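Local coordinates for protein Exo-beta-1,4-mannosidase (Rhizomucor miehei, PDB 4LYP) that probably hydrolyses terminal, non-reducing beta-D-mannose residues from mannosides as a family 5 glycoside hydrolase, and also shows transglycosylation activity, at residues E241-T252 with D275-I285. Numbering follows the deposited sequence.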
ATOM      1  N   GLU A 241      14.061   7.306  -5.573  1.00  9.73           N
ATOM      2  CA  GLU A 241      15.550   7.306  -5.696  1.00  9.97           C
ATOM      3  C   GLU A 241      16.203   7.793  -4.399  1.00  9.59           C
ATOM      4  O   GLU A 241      17.108   8.654  -4.466  1.00 11.41           O
ATOM      5  CB  GLU A 241      15.946   8.120  -6.938  1.00 12.17           C
ATOM      6  CG  GLU A 241      15.386   7.420  -8.177  1.00 13.04           C
ATOM      7  CD  GLU A 241      16.294   7.596  -9.370  1.00 20.44           C
ATOM      8  OE1 GLU A 241      17.407   6.935  -9.528  1.00 27.09           O
ATOM      9  OE2 GLU A 241      15.969   8.455 -10.121  1.00 27.00           O
ATOM     10  N   ALA A 242      15.799   7.297  -3.266  1.00  9.28           N
ATOM     11  CA  ALA A 242      16.386   7.663  -1.986  1.00  9.50           C
ATOM     12  C   ALA A 242      17.758   6.974  -1.869  1.00  9.17           C
ATOM     13  O   ALA A 242      17.984   5.881  -2.417  1.00 10.18           O
ATOM     14  CB  ALA A 242      15.478   7.210  -0.893  1.00  9.84           C
ATOM     15  N   PRO A 243      18.696   7.565  -1.098  1.00  9.89           N
ATOM     16  CA  PRO A 243      20.028   6.966  -1.038  1.00 10.32           C
ATOM     17  C   PRO A 243      20.034   5.696  -0.242  1.00  8.97           C
ATOM     18  O   PRO A 243      19.268   5.508   0.758  1.00  9.94           O
ATOM     19  CB  PRO A 243      20.861   8.039  -0.381  1.00 13.51           C
ATOM     20  CG  PRO A 243      19.879   8.898   0.302  1.00 13.96           C
ATOM     21  CD  PRO A 243      18.588   8.828  -0.403  1.00 10.74           C
ATOM     22  N   ALA A 244      20.941   4.783  -0.619  1.00 10.21           N
ATOM     23  CA  ALA A 244      21.123   3.521   0.090  1.00 10.64           C
ATOM     24  C   ALA A 244      21.296   3.752   1.597  1.00  9.63           C
ATOM     25  O   ALA A 244      20.799   3.002   2.448  1.00 10.60           O
ATOM     26  CB  ALA A 244      22.318   2.726  -0.455  1.00 12.86           C
ATOM     27  N   SER A 245      22.072   4.786   1.951  1.00 11.09           N
ATOM     28  CA  SER A 245      22.352   5.023   3.386  1.00 12.46           C
ATOM     29  C   SER A 245      21.079   5.331   4.167  1.00 11.01           C
ATOM     30  O   SER A 245      20.981   5.011   5.345  1.00 11.49           O
ATOM     31  CB  SER A 245      23.325   6.211   3.513  1.00 13.75           C
ATOM     32  OG  SER A 245      22.811   7.385   2.834  1.00 16.54           O
ATOM     33  N   TRP A 246      20.082   5.962   3.512  1.00 10.04           N
ATOM     34  CA  TRP A 246      18.813   6.261   4.202  1.00  9.87           C
ATOM     35  C   TRP A 246      18.028   4.963   4.416  1.00  9.42           C
ATOM     36  O   TRP A 246      17.523   4.724   5.516  1.00 10.49           O
ATOM     37  CB  TRP A 246      18.039   7.287   3.421  1.00  9.43           C
ATOM     38  CG  TRP A 246      16.695   7.612   3.963  1.00  9.12           C
ATOM     39  CD1 TRP A 246      16.421   8.466   4.980  1.00  9.82           C
ATOM     40  CD2 TRP A 246      15.404   7.075   3.499  1.00  8.69           C
ATOM     41  NE1 TRP A 246      15.051   8.537   5.203  1.00 10.25           N
ATOM     42  CE2 TRP A 246      14.396   7.713   4.311  1.00  9.88           C
ATOM     43  CE3 TRP A 246      15.026   6.149   2.521  1.00  8.28           C
ATOM     44  CZ2 TRP A 246      13.049   7.454   4.144  1.00  9.94           C
ATOM     45  CZ3 TRP A 246      13.650   5.949   2.319  1.00  9.22           C
ATOM     46  CH2 TRP A 246      12.681   6.565   3.156  1.00  9.40           C
ATOM     47  N   PHE A 247      17.964   4.096   3.390  1.00  8.88           N
ATOM     48  CA  PHE A 247      17.339   2.818   3.587  1.00  9.22           C
ATOM     49  C   PHE A 247      18.023   2.057   4.689  1.00  9.46           C
ATOM     50  O   PHE A 247      17.329   1.405   5.513  1.00 10.31           O
ATOM     51  CB  PHE A 247      17.366   1.983   2.315  1.00 10.02           C
ATOM     52  CG  PHE A 247      16.398   2.453   1.273  1.00  8.39           C
ATOM     53  CD1 PHE A 247      15.002   2.207   1.392  1.00  9.07           C
ATOM     54  CD2 PHE A 247      16.842   3.172   0.126  1.00  8.89           C
ATOM     55  CE1 PHE A 247      14.120   2.623   0.429  1.00  8.68           C
ATOM     56  CE2 PHE A 247      15.916   3.583  -0.838  1.00  9.44           C
ATOM     57  CZ  PHE A 247      14.559   3.299  -0.686  1.00  9.59           C
ATOM     58  N   GLU A 248      19.355   2.044   4.735  1.00  9.82           N
ATOM     59  CA  GLU A 248      20.061   1.290   5.786  1.00 11.71           C
ATOM     60  C   GLU A 248      19.691   1.821   7.162  1.00 11.76           C
ATOM     61  O   GLU A 248      19.364   1.104   8.110  1.00 13.69           O
ATOM     62  CB  GLU A 248      21.586   1.418   5.557  1.00 13.73           C
ATOM     63  CG  GLU A 248      22.420   0.703   6.609  1.00 19.38           C
ATOM     64  CD  GLU A 248      22.195  -0.744   6.459  1.00 21.88           C
ATOM     65  OE1 GLU A 248      22.190  -1.293   5.329  1.00 24.19           O
ATOM     66  OE2 GLU A 248      22.074  -1.351   7.498  1.00 32.71           O
ATOM     67  N   GLU A 249      19.704   3.151   7.297  1.00 11.71           N
ATOM     68  CA  GLU A 249      19.485   3.718   8.613  1.00 14.84           C
ATOM     69  C   GLU A 249      18.046   3.527   9.087  1.00 13.50           C
ATOM     70  O   GLU A 249      17.823   3.207  10.253  1.00 13.01           O
ATOM     71  CB  GLU A 249      19.867   5.208   8.522  1.00 19.22           C
ATOM     72  CG  GLU A 249      20.265   5.817   9.842  1.00 32.40           C
ATOM     73  CD  GLU A 249      19.229   6.788  10.105  1.00 41.07           C
ATOM     74  OE1 GLU A 249      19.414   8.052  10.096  1.00 55.84           O
ATOM     75  OE2 GLU A 249      18.164   6.235  10.229  1.00 28.82           O
ATOM     76  N   ILE A 250      17.066   3.819   8.224  1.00 11.33           N
ATOM     77  CA  ILE A 250      15.689   3.745   8.696  1.00 10.31           C
ATOM     78  C   ILE A 250      15.287   2.311   8.917  1.00  8.45           C
ATOM     79  O   ILE A 250      14.572   1.995   9.871  1.00  9.24           O
ATOM     80  CB  ILE A 250      14.699   4.510   7.787  1.00 11.39           C
ATOM     81  CG1 ILE A 250      15.011   5.963   7.496  1.00 13.81           C
ATOM     82  CG2 ILE A 250      13.284   4.463   8.440  1.00 13.53           C
ATOM     83  CD1 ILE A 250      15.061   6.805   8.779  1.00 16.09           C
ATOM     84  N   SER A 251      15.713   1.391   8.013  1.00  9.04           N
ATOM     85  CA  SER A 251      15.319  -0.015   8.226  1.00  9.11           C
ATOM     86  C   SER A 251      15.872  -0.547   9.562  1.00  8.86           C
ATOM     87  O   SER A 251      15.220  -1.292  10.244  1.00  9.69           O
ATOM     88  CB  SER A 251      15.763  -0.877   7.060  1.00 10.28           C
ATOM     89  OG  SER A 251      17.210  -0.934   6.939  1.00 10.86           O
ATOM     90  N   THR A 252      17.102  -0.135   9.907  1.00 10.47           N
ATOM     91  CA  THR A 252      17.729  -0.622  11.138  1.00 10.72           C
ATOM     92  C   THR A 252      16.998  -0.023  12.339  1.00 10.04           C
ATOM     93  O   THR A 252      16.751  -0.712  13.328  1.00 11.44           O
ATOM     94  CB  THR A 252      19.222  -0.210  11.135  1.00 12.64           C
ATOM     95  OG1 THR A 252      19.832  -0.936  10.114  1.00 13.50           O
ATOM     96  CG2 THR A 252      19.932  -0.538  12.497  1.00 15.68           C
ATOM     97  N   ASP A 275      18.567   0.593  -8.808  1.00 10.12           N
ATOM     98  CA  ASP A 275      17.570   1.210  -7.928  1.00  9.06           C
ATOM     99  C   ASP A 275      16.985   0.138  -6.985  1.00  8.66           C
ATOM    100  O   ASP A 275      16.767   0.390  -5.785  1.00  9.16           O
ATOM    101  CB  ASP A 275      16.478   1.825  -8.788  1.00  9.48           C
ATOM    102  CG  ASP A 275      15.276   2.329  -8.004  1.00  9.12           C
ATOM    103  OD1 ASP A 275      15.417   3.371  -7.309  1.00 10.71           O
ATOM    104  OD2 ASP A 275      14.207   1.708  -8.154  1.00  9.20           O
ATOM    105  N   PHE A 276      16.669  -1.042  -7.553  1.00  9.35           N
ATOM    106  CA  PHE A 276      16.152  -2.148  -6.719  1.00  9.22           C
ATOM    107  C   PHE A 276      17.091  -2.502  -5.595  1.00  9.01           C
ATOM    108  O   PHE A 276      16.661  -2.670  -4.423  1.00  9.22           O
ATOM    109  CB  PHE A 276      15.880  -3.343  -7.658  1.00  9.71           C
ATOM    110  CG  PHE A 276      15.247  -4.526  -6.989  1.00  8.53           C
ATOM    111  CD1 PHE A 276      16.039  -5.524  -6.408  1.00  9.23           C
ATOM    112  CD2 PHE A 276      13.835  -4.660  -6.961  1.00  9.08           C
ATOM    113  CE1 PHE A 276      15.418  -6.638  -5.840  1.00 10.32           C
ATOM    114  CE2 PHE A 276      13.239  -5.759  -6.389  1.00  9.81           C
ATOM    115  CZ  PHE A 276      14.026  -6.745  -5.853  1.00  9.88           C
ATOM    116  N   ASP A 277      18.375  -2.655  -5.889  1.00  9.94           N
ATOM    117  CA  ASP A 277      19.355  -3.039  -4.878  1.00 10.73           C
ATOM    118  C   ASP A 277      19.603  -1.931  -3.857  1.00  9.55           C
ATOM    119  O   ASP A 277      19.854  -2.177  -2.689  1.00 10.64           O
ATOM    120  CB  ASP A 277      20.677  -3.495  -5.533  1.00 11.04           C
ATOM    121  CG  ASP A 277      20.519  -4.791  -6.278  1.00 12.50           C
ATOM    122  OD1 ASP A 277      19.517  -5.513  -6.083  1.00 13.12           O
ATOM    123  OD2 ASP A 277      21.454  -5.174  -7.014  1.00 20.55           O
ATOM    124  N   ARG A 278      19.547  -0.695  -4.329  1.00 10.09           N
ATOM    125  CA  ARG A 278      19.756   0.456  -3.436  1.00  9.90           C
ATOM    126  C   ARG A 278      18.704   0.436  -2.284  1.00  9.87           C
ATOM    127  O   ARG A 278      19.010   0.782  -1.149  1.00 10.46           O
ATOM    128  CB  ARG A 278      19.597   1.737  -4.242  1.00 10.79           C
ATOM    129  CG  ARG A 278      19.563   3.007  -3.470  1.00 11.04           C
ATOM    130  CD  ARG A 278      19.743   4.255  -4.321  1.00 12.07           C
ATOM    131  NE  ARG A 278      18.669   4.344  -5.330  1.00 10.99           N
ATOM    132  CZ  ARG A 278      18.721   5.045  -6.456  1.00 11.59           C
ATOM    133  NH1 ARG A 278      19.795   5.822  -6.721  1.00 14.50           N
ATOM    134  NH2 ARG A 278      17.684   4.985  -7.358  1.00 12.47           N
ATOM    135  N   ALA A 279      17.479  -0.002  -2.606  1.00  9.12           N
ATOM    136  CA  ALA A 279      16.432  -0.069  -1.603  1.00  9.27           C
ATOM    137  C   ALA A 279      16.479  -1.372  -0.788  1.00  9.19           C
ATOM    138  O   ALA A 279      16.157  -1.400   0.375  1.00  9.78           O
ATOM    139  CB  ALA A 279      15.037   0.001  -2.276  1.00  9.96           C
ATOM    140  N   HIS A 280      16.822  -2.497  -1.482  1.00  8.39           N
ATOM    141  CA  HIS A 280      16.560  -3.826  -0.891  1.00  9.23           C
ATOM    142  C   HIS A 280      17.798  -4.547  -0.357  1.00  8.72           C
ATOM    143  O   HIS A 280      17.616  -5.475   0.435  1.00  9.75           O
ATOM    144  CB  HIS A 280      15.883  -4.719  -1.921  1.00  9.19           C
ATOM    145  CG  HIS A 280      14.539  -4.207  -2.344  1.00  8.24           C
ATOM    146  ND1 HIS A 280      14.218  -3.899  -3.620  1.00  9.94           N
ATOM    147  CD2 HIS A 280      13.370  -4.070  -1.620  1.00  8.68           C
ATOM    148  CE1 HIS A 280      12.919  -3.486  -3.674  1.00  8.88           C
ATOM    149  NE2 HIS A 280      12.396  -3.622  -2.488  1.00  8.38           N
ATOM    150  N   ASP A 281      19.015  -4.178  -0.799  1.00  9.35           N
ATOM    151  CA  ASP A 281      20.193  -4.936  -0.377  1.00  9.42           C
ATOM    152  C   ASP A 281      20.699  -4.392   0.961  1.00  9.53           C
ATOM    153  O   ASP A 281      21.737  -3.729   1.042  1.00 12.40           O
ATOM    154  CB  ASP A 281      21.267  -4.882  -1.475  1.00 11.24           C
ATOM    155  CG  ASP A 281      22.451  -5.789  -1.189  1.00 13.86           C
ATOM    156  OD1 ASP A 281      22.349  -6.637  -0.325  1.00 14.35           O
ATOM    157  OD2 ASP A 281      23.460  -5.618  -1.871  1.00 20.79           O
ATOM    158  N   HIS A 282      19.959  -4.687   2.010  1.00 10.33           N
ATOM    159  CA  HIS A 282      20.245  -4.248   3.357  1.00 10.05           C
ATOM    160  C   HIS A 282      19.874  -5.344   4.308  1.00 10.27           C
ATOM    161  O   HIS A 282      18.827  -6.010   4.083  1.00 10.87           O
ATOM    162  CB  HIS A 282      19.467  -2.966   3.745  1.00 11.10           C
ATOM    163  CG  HIS A 282      19.797  -1.800   2.834  1.00 10.37           C
ATOM    164  ND1 HIS A 282      20.929  -1.084   2.940  1.00 11.85           N
ATOM    165  CD2 HIS A 282      19.149  -1.336   1.732  1.00 10.90           C
ATOM    166  CE1 HIS A 282      21.006  -0.201   1.947  1.00 13.23           C
ATOM    167  NE2 HIS A 282      19.890  -0.358   1.176  1.00 12.18           N
ATOM    168  N   LYS A 283      20.614  -5.504   5.399  1.00 11.64           N
ATOM    169  CA  LYS A 283      20.330  -6.567   6.326  1.00 11.92           C
ATOM    170  C   LYS A 283      18.875  -6.464   6.859  1.00 11.92           C
ATOM    171  O   LYS A 283      18.227  -7.498   7.170  1.00 12.46           O
ATOM    172  CB  LYS A 283      21.315  -6.486   7.535  1.00 16.04           C
ATOM    173  CG  LYS A 283      21.070  -7.549   8.623  1.00 22.53           C
ATOM    174  CD  LYS A 283      22.194  -7.551   9.607  1.00 27.56           C
ATOM    175  CE  LYS A 283      22.165  -8.771  10.555  1.00 46.26           C
ATOM    176  NZ  LYS A 283      21.732 -10.066   9.958  1.00 43.11           N
ATOM    177  N   ASN A 284      18.407  -5.236   7.111  1.00 10.08           N
ATOM    178  CA  ASN A 284      17.121  -5.058   7.785  1.00 10.14           C
ATOM    179  C   ASN A 284      16.013  -4.725   6.803  1.00  9.26           C
ATOM    180  O   ASN A 284      14.971  -4.208   7.218  1.00 10.19           O
ATOM    181  CB  ASN A 284      17.227  -4.051   8.916  1.00 11.00           C
ATOM    182  CG  ASN A 284      18.134  -4.581   9.969  1.00 12.31           C
ATOM    183  OD1 ASN A 284      17.950  -5.708  10.397  1.00 13.44           O
ATOM    184  ND2 ASN A 284      19.153  -3.789  10.381  1.00 13.87           N
ATOM    185  N   ILE A 285      16.198  -5.047   5.520  1.00  8.99           N
ATOM    186  CA  ILE A 285      15.089  -5.127   4.574  1.00  9.43           C
ATOM    187  C   ILE A 285      14.865  -6.590   4.302  1.00  8.99           C
ATOM    188  O   ILE A 285      15.688  -7.241   3.649  1.00 10.88           O
ATOM    189  CB  ILE A 285      15.350  -4.298   3.293  1.00  9.60           C
ATOM    190  CG1 ILE A 285      15.482  -2.800   3.599  1.00  9.85           C
ATOM    191  CG2 ILE A 285      14.246  -4.589   2.246  1.00 10.58           C
ATOM    192  CD1 ILE A 285      14.213  -2.091   4.034  1.00 10.65           C
TER
HETATM  193  O   HOH W   1      13.217   4.807  -6.434  1.00  9.86           O
HETATM  194  O   HOH W   2      20.293   7.950  -8.536  1.00 45.46           O
HETATM  195  O   HOH W   3      19.575  -2.636   7.110  1.00 12.97           O
HETATM  196  O   HOH W   4      22.946  -3.914   5.732  1.00 19.53           O
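Neighbouring outer helices of the TIM barrel meet where helix 244-257 lies against helix 273-280 and the turn after it; the axes of their 244-252 and 275-280 pieces approach to 8.4 Å at 28° from parallel. His282 bridges both segments through its two ring nitrogens. ND1 donates to Glu248 OE1 at 2.7 Å, in the ring plane but tilted out of the carboxylate plane, on the anti side; the bend of Glu248 at chi2 turns its carboxylate toward the imidazole. NE2 donates to Arg278 O at 2.7 Å with an N-H...O angle of 167°, so two in-plane bonds fix the ring's rotation and tie the turn to its own helix. Beside it, the Phe247 ring lies flat on Ala279, whose CA sits 3.6 Å from the ring centroid and 9° off the normal, a CH-pi contact; Trp246 covers the opposite face. Ahead of the N-terminus of helix 244-257, Arg278 NH2 forms salt bridges with Glu241 OE1 at 2.9 Å and Asp275 OD1 at 2.8 Å, both near the guanidinium plane and both through anti lone pairs. In this salt-bridge network the shared cation probably offsets the repulsion between the two carboxylates. At the other end, Asn284 ND2 donates to Thr252 OG1 at 2.9 Å, while that hydroxyl donates to Glu248 O. One water links Glu248 OE2, Ser251 OG and Asn284 N, and Lys331 grips the turn from outside through Ile285 O. The nearly parallel helices, each following a barrel strand (230-234 and 262-264), are consecutive beta-alpha units of the (beta/alpha)8 fold.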